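Local coordinates for HTPA Reductase (Selaginella moellendorffii, PDB 5U5N), which probably catalyses the NAD(P)H-dependent reduction of 4-hydroxy-tetrahydrodipicolinate to tetrahydrodipicolinate in lysine biosynthesis by the diaminopimelate pathway, at residues A3-M8 against F253-I258; F92-G97 against L113-K118. All blocks are in the same frame, centred on the assembly; numbering follows the deposited sequence.

Interaction 1 (A3-M8 against F253-I258)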
loop_
_atom_site.group_PDB
_atom_site.type_symbol
_atom_site.label_atom_id
_atom_site.label_comp_id
_atom_site.label_asym_id
_atom_site.label_seq_id
_atom_site.Cartn_x
_atom_site.Cartn_y
_atom_site.Cartn_z
ATOM N N ALA A 3 21.012 -20.501 11.471
ATOM C CA ALA A 3 20.820 -21.243 12.744
ATOM C C ALA A 3 19.391 -21.829 12.915
ATOM O O ALA A 3 18.792 -21.820 13.978
ATOM C CB ALA A 3 21.187 -20.354 13.925
ATOM N N ALA A 4 18.853 -22.310 11.816
ATOM C CA ALA A 4 17.481 -22.746 11.766
ATOM C C ALA A 4 17.393 -24.277 11.826
ATOM O O ALA A 4 18.331 -24.980 11.499
ATOM C CB ALA A 4 16.873 -22.255 10.486
ATOM N N ALA A 5 16.223 -24.785 12.173
ATOM C CA ALA A 5 15.915 -26.217 12.091
ATOM C C ALA A 5 16.147 -26.775 10.681
ATOM O O ALA A 5 15.938 -26.077 9.688
ATOM C CB ALA A 5 14.464 -26.425 12.499
ATOM N N PRO A 6 16.556 -28.041 10.576
ATOM C CA PRO A 6 16.573 -28.680 9.260
ATOM C C PRO A 6 15.153 -28.923 8.730
ATOM O O PRO A 6 14.223 -28.993 9.501
ATOM C CB PRO A 6 17.291 -30.001 9.542
ATOM C CG PRO A 6 16.911 -30.332 10.932
ATOM C CD PRO A 6 16.860 -29.011 11.647
ATOM N N VAL A 7 14.994 -28.993 7.419
ATOM C CA VAL A 7 13.669 -29.139 6.836
ATOM C C VAL A 7 13.540 -30.427 6.004
ATOM O O VAL A 7 14.446 -30.784 5.259
ATOM C CB VAL A 7 13.220 -27.940 5.961
ATOM C CG1 VAL A 7 13.076 -26.728 6.824
ATOM C CG2 VAL A 7 14.163 -27.634 4.813
ATOM N N MET A 8 12.369 -31.064 6.116
ATOM C CA MET A 8 12.011 -32.205 5.288
ATOM C C MET A 8 10.924 -31.699 4.392
ATOM O O MET A 8 9.872 -31.274 4.869
ATOM C CB MET A 8 11.523 -33.368 6.158
ATOM C CG MET A 8 11.065 -34.625 5.405
ATOM S SD MET A 8 10.299 -35.773 6.565
ATOM C CE MET A 8 10.268 -37.312 5.615
ATOM N N PHE A 253 10.951 -18.396 10.554
ATOM C CA PHE A 253 10.077 -17.896 11.604
ATOM C C PHE A 253 9.653 -18.993 12.574
ATOM O O PHE A 253 9.808 -18.834 13.777
ATOM C CB PHE A 253 8.877 -17.183 10.982
ATOM C CG PHE A 253 7.864 -16.668 11.975
ATOM C CD1 PHE A 253 8.008 -15.426 12.583
ATOM C CD2 PHE A 253 6.764 -17.446 12.308
ATOM C CE1 PHE A 253 7.065 -14.963 13.477
ATOM C CE2 PHE A 253 5.808 -16.971 13.201
ATOM C CZ PHE A 253 5.951 -15.734 13.778
ATOM N N LEU A 254 9.154 -20.118 12.068
ATOM C CA LEU A 254 8.664 -21.206 12.950
ATOM C C LEU A 254 9.808 -21.783 13.801
ATOM O O LEU A 254 9.654 -22.068 14.978
ATOM C CB LEU A 254 7.959 -22.315 12.142
ATOM C CG LEU A 254 7.097 -23.298 12.936
ATOM C CD1 LEU A 254 5.989 -22.580 13.692
ATOM C CD2 LEU A 254 6.506 -24.386 12.030
ATOM N N SER A 255 10.977 -21.918 13.198
ATOM C CA SER A 255 12.185 -22.336 13.916
ATOM C C SER A 255 12.364 -21.547 15.204
ATOM O O SER A 255 12.573 -22.114 16.267
ATOM C CB SER A 255 13.388 -22.135 13.023
ATOM O OG SER A 255 14.332 -23.144 13.143
ATOM N N LYS A 256 12.262 -20.221 15.081
ATOM C CA LYS A 256 12.472 -19.343 16.210
ATOM C C LYS A 256 11.398 -19.517 17.270
ATOM O O LYS A 256 11.714 -19.696 18.442
ATOM C CB LYS A 256 12.525 -17.905 15.744
ATOM C CG LYS A 256 13.116 -16.956 16.744
ATOM C CD LYS A 256 13.864 -15.874 15.973
ATOM C CE LYS A 256 14.205 -14.659 16.831
ATOM N NZ LYS A 256 12.923 -14.074 17.355
ATOM N N LYS A 257 10.131 -19.506 16.851
ATOM C CA LYS A 257 9.028 -19.709 17.789
ATOM C C LYS A 257 9.210 -20.994 18.595
ATOM O O LYS A 257 8.925 -21.012 19.778
ATOM C CB LYS A 257 7.671 -19.801 17.069
ATOM C CG LYS A 257 7.232 -18.607 16.239
ATOM C CD LYS A 257 7.249 -17.280 17.005
ATOM C CE LYS A 257 8.456 -16.448 16.691
ATOM N NZ LYS A 257 8.311 -15.127 17.401
ATOM N N ILE A 258 9.668 -22.067 17.930
ATOM C CA ILE A 258 9.912 -23.377 18.584
ATOM C C ILE A 258 11.055 -23.260 19.590
ATOM O O ILE A 258 10.888 -23.633 20.754
ATOM C CB ILE A 258 10.216 -24.506 17.563
ATOM C CG1 ILE A 258 9.027 -24.737 16.631
ATOM C CG2 ILE A 258 10.544 -25.830 18.284
ATOM C CD1 ILE A 258 9.363 -25.432 15.329
#
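S255 reaches out from helix 241-259 and takes a hydrogen bond from the backbone of the N-terminal segment: A5 N gives its N-H to S255 OG over 2.7 Å, and at 177° at the hydrogen the bond is practically straight. The same oxygen touches carbon around that N-H, with A5 CB 3.3 Å from S255 OG and A4 CA 3.5 Å from it, while A4 CB stands a little farther off at 3.8 Å from S255 OG. The close contacts all run through this one oxygen. Its first torsion, chi1 -142°, lies well away from a staggered value and swings OG out to the amide. An alanine here would remove the acceptor and is likely to leave A5 N-H without this partner and the chain before the strand less firmly tied to the helix. Farther out, A4 also packs on L252, one turn back on the same helix, and on L29. On the strand side P6 and M8 bond through their backbones to strand 76-79 and V7 to R30 and V32, so the start of strand 7-10 is held by both partners in the N-terminal nucleotide-binding domain. The chemistry is that of a single polar anchor: a serine supplies an acceptor to a loop amide that leads into the sheet, and the small alanine side chains probably help the hydroxyl come this close.

Interaction 2 (F92-G97 against L113-K118)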
loop_
_atom_site.group_PDB
_atom_site.type_symbol
_atom_site.label_atom_id
_atom_site.label_comp_id
_atom_site.label_asym_id
_atom_site.label_seq_id
_atom_site.Cartn_x
_atom_site.Cartn_y
_atom_site.Cartn_z
ATOM N N PHE A 92 -1.181 -36.929 10.598
ATOM C CA PHE A 92 0.030 -37.683 10.806
ATOM C C PHE A 92 1.096 -36.811 11.493
ATOM O O PHE A 92 1.670 -37.225 12.494
ATOM C CB PHE A 92 0.540 -38.256 9.499
ATOM C CG PHE A 92 1.779 -39.050 9.657
ATOM C CD1 PHE A 92 1.744 -40.279 10.304
ATOM C CD2 PHE A 92 2.997 -38.569 9.198
ATOM C CE1 PHE A 92 2.885 -41.021 10.481
ATOM C CE2 PHE A 92 4.149 -39.335 9.376
ATOM C CZ PHE A 92 4.086 -40.563 10.013
ATOM N N TYR A 93 1.329 -35.601 10.992
ATOM C CA TYR A 93 2.326 -34.718 11.609
ATOM C C TYR A 93 1.998 -34.414 13.055
ATOM O O TYR A 93 2.884 -34.483 13.908
ATOM C CB TYR A 93 2.507 -33.405 10.824
ATOM C CG TYR A 93 2.869 -33.596 9.367
ATOM C CD1 TYR A 93 3.677 -34.672 8.940
ATOM C CD2 TYR A 93 2.386 -32.720 8.408
ATOM C CE1 TYR A 93 4.002 -34.842 7.605
ATOM C CE2 TYR A 93 2.696 -32.882 7.073
ATOM C CZ TYR A 93 3.506 -33.938 6.677
ATOM O OH TYR A 93 3.804 -34.070 5.340
ATOM N N CYS A 94 0.729 -34.105 13.339
ATOM C CA CYS A 94 0.323 -33.758 14.711
ATOM C C CYS A 94 0.417 -34.930 15.697
ATOM O O CYS A 94 0.814 -34.732 16.841
ATOM C CB CYS A 94 -1.090 -33.179 14.730
ATOM S SG CYS A 94 -1.250 -31.592 13.922
ATOM N N LYS A 95 0.063 -36.139 15.257
ATOM C CA LYS A 95 0.195 -37.337 16.091
ATOM C C LYS A 95 1.655 -37.588 16.499
ATOM O O LYS A 95 1.930 -37.892 17.646
ATOM C CB LYS A 95 -0.377 -38.562 15.373
ATOM C CG LYS A 95 0.003 -39.849 16.061
ATOM C CD LYS A 95 -0.699 -41.081 15.523
ATOM C CE LYS A 95 -0.117 -42.309 16.191
ATOM N NZ LYS A 95 -1.018 -43.468 15.998
ATOM N N GLN A 96 2.565 -37.430 15.543
ATOM C CA GLN A 96 4.025 -37.603 15.726
ATOM C C GLN A 96 4.757 -36.404 16.369
ATOM O O GLN A 96 5.975 -36.451 16.548
ATOM C CB GLN A 96 4.701 -37.873 14.356
ATOM C CG GLN A 96 4.156 -39.050 13.543
ATOM C CD GLN A 96 4.640 -40.411 14.012
ATOM O OE1 GLN A 96 5.700 -40.530 14.617
ATOM N NE2 GLN A 96 3.841 -41.441 13.755
ATOM N N GLY A 97 4.047 -35.320 16.675
ATOM C CA GLY A 97 4.672 -34.117 17.196
ATOM C C GLY A 97 5.611 -33.420 16.222
ATOM O O GLY A 97 6.537 -32.759 16.656
ATOM N N LEU A 113 -7.069 -26.914 10.384
ATOM C CA LEU A 113 -6.735 -25.952 11.430
ATOM C C LEU A 113 -7.112 -26.476 12.815
ATOM O O LEU A 113 -6.415 -26.208 13.779
ATOM C CB LEU A 113 -7.407 -24.605 11.157
ATOM C CG LEU A 113 -6.974 -23.904 9.860
ATOM C CD1 LEU A 113 -7.939 -22.811 9.452
ATOM C CD2 LEU A 113 -5.607 -23.297 10.024
ATOM N N ASP A 114 -8.176 -27.258 12.907
ATOM C CA ASP A 114 -8.625 -27.830 14.188
ATOM C C ASP A 114 -7.573 -28.764 14.763
ATOM O O ASP A 114 -7.143 -28.576 15.887
ATOM C CB ASP A 114 -9.977 -28.581 14.034
ATOM C CG ASP A 114 -10.640 -28.916 15.372
ATOM O OD1 ASP A 114 -10.111 -28.534 16.424
ATOM O OD2 ASP A 114 -11.700 -29.562 15.379
ATOM N N VAL A 115 -7.156 -29.748 13.979
ATOM C CA VAL A 115 -6.168 -30.737 14.419
ATOM C C VAL A 115 -4.844 -30.082 14.869
ATOM O O VAL A 115 -4.266 -30.469 15.892
ATOM C CB VAL A 115 -5.953 -31.789 13.305
ATOM C CG1 VAL A 115 -4.700 -32.603 13.523
ATOM C CG2 VAL A 115 -7.142 -32.723 13.223
ATOM N N ALA A 116 -4.376 -29.093 14.110
ATOM C CA ALA A 116 -3.150 -28.368 14.453
ATOM C C ALA A 116 -3.254 -27.594 15.777
ATOM O O ALA A 116 -2.363 -27.668 16.621
ATOM C CB ALA A 116 -2.751 -27.437 13.312
ATOM N N ARG A 117 -4.355 -26.867 15.950
ATOM C CA ARG A 117 -4.619 -26.088 17.172
ATOM C C ARG A 117 -4.846 -26.999 18.376
ATOM O O ARG A 117 -4.272 -26.768 19.440
ATOM C CB ARG A 117 -5.827 -25.159 16.986
ATOM C CG ARG A 117 -5.982 -24.116 18.103
ATOM C CD ARG A 117 -7.188 -23.184 17.936
ATOM N NE ARG A 117 -7.358 -22.793 16.535
ATOM C CZ ARG A 117 -8.291 -23.244 15.689
ATOM N NH1 ARG A 117 -9.257 -24.103 16.053
ATOM N NH2 ARG A 117 -8.275 -22.796 14.442
ATOM N N LYS A 118 -5.662 -28.037 18.190
ATOM C CA LYS A 118 -6.022 -28.983 19.258
ATOM C C LYS A 118 -4.789 -29.736 19.800
ATOM O O LYS A 118 -4.630 -29.865 21.012
ATOM C CB LYS A 118 -7.086 -29.973 18.740
ATOM C CG LYS A 118 -8.011 -30.559 19.779
ATOM C CD LYS A 118 -8.980 -31.557 19.202
ATOM C CE LYS A 118 -10.065 -30.831 18.449
ATOM N NZ LYS A 118 -11.384 -31.284 18.923
#
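C94 points from helix 86-95 at the flank of helix 109-119, and V115 meets it first. Starting at the root of the cysteine, C94 CB lies 3.8 Å from V115 CG1, so contact begins before the sulfur. The first torsion, chi1 -67°, sets SG opposite the carbonyl carbon and beside the backbone N. From there C94 SG closes to 3.6 Å on V115 CG1 and also comes within 3.8 Å of both V115 O and A116 CA. A116 CB is the looser neighbour, 4.5 Å from C94 SG. V115 offers CG1 because that methyl stands anti to its own backbone N (chi1 164°). No hydrogen bond crosses between the two segments; the join is van der Waals packing of a sulfur on a methyl and on the helix backbone. Helix 86-95 ends soon after, with G97 at positive phi in a Schellman motif. On its other flank F92 packs on helix 61-71, and Y93 OH bonds to D79 at the end of strand 76-79. A116 rests on S123 and I125 of strand 123-125, while L113 and R117 reach L266 of strand 266-267, so the two helices lie side by side against the parallel sheet of this Rossmann-type domain.

How the interactions relate
From the N terminus, the chain enters strand 7-10 through the residues of interaction 1, whose partner comes 245 residues later on helix 241-259, a helix within the C-terminal family region. Interaction 2 falls wholly within that long loop: it closes a short one between two successive helices of the Rossmann-type fold, 86-95 and 109-119, with strand 100-102 between them. Thus interaction 2 is local, joining two helices that are neighbours in the chain order, whereas interaction 1 brings a late helix back to the first strand's approach. Their centres are 17 Å apart and their nearest atoms about 6 Å, without touching; interaction 2 lies in the helix layer against the parallel sheet, interaction 1 just ahead of its first strand.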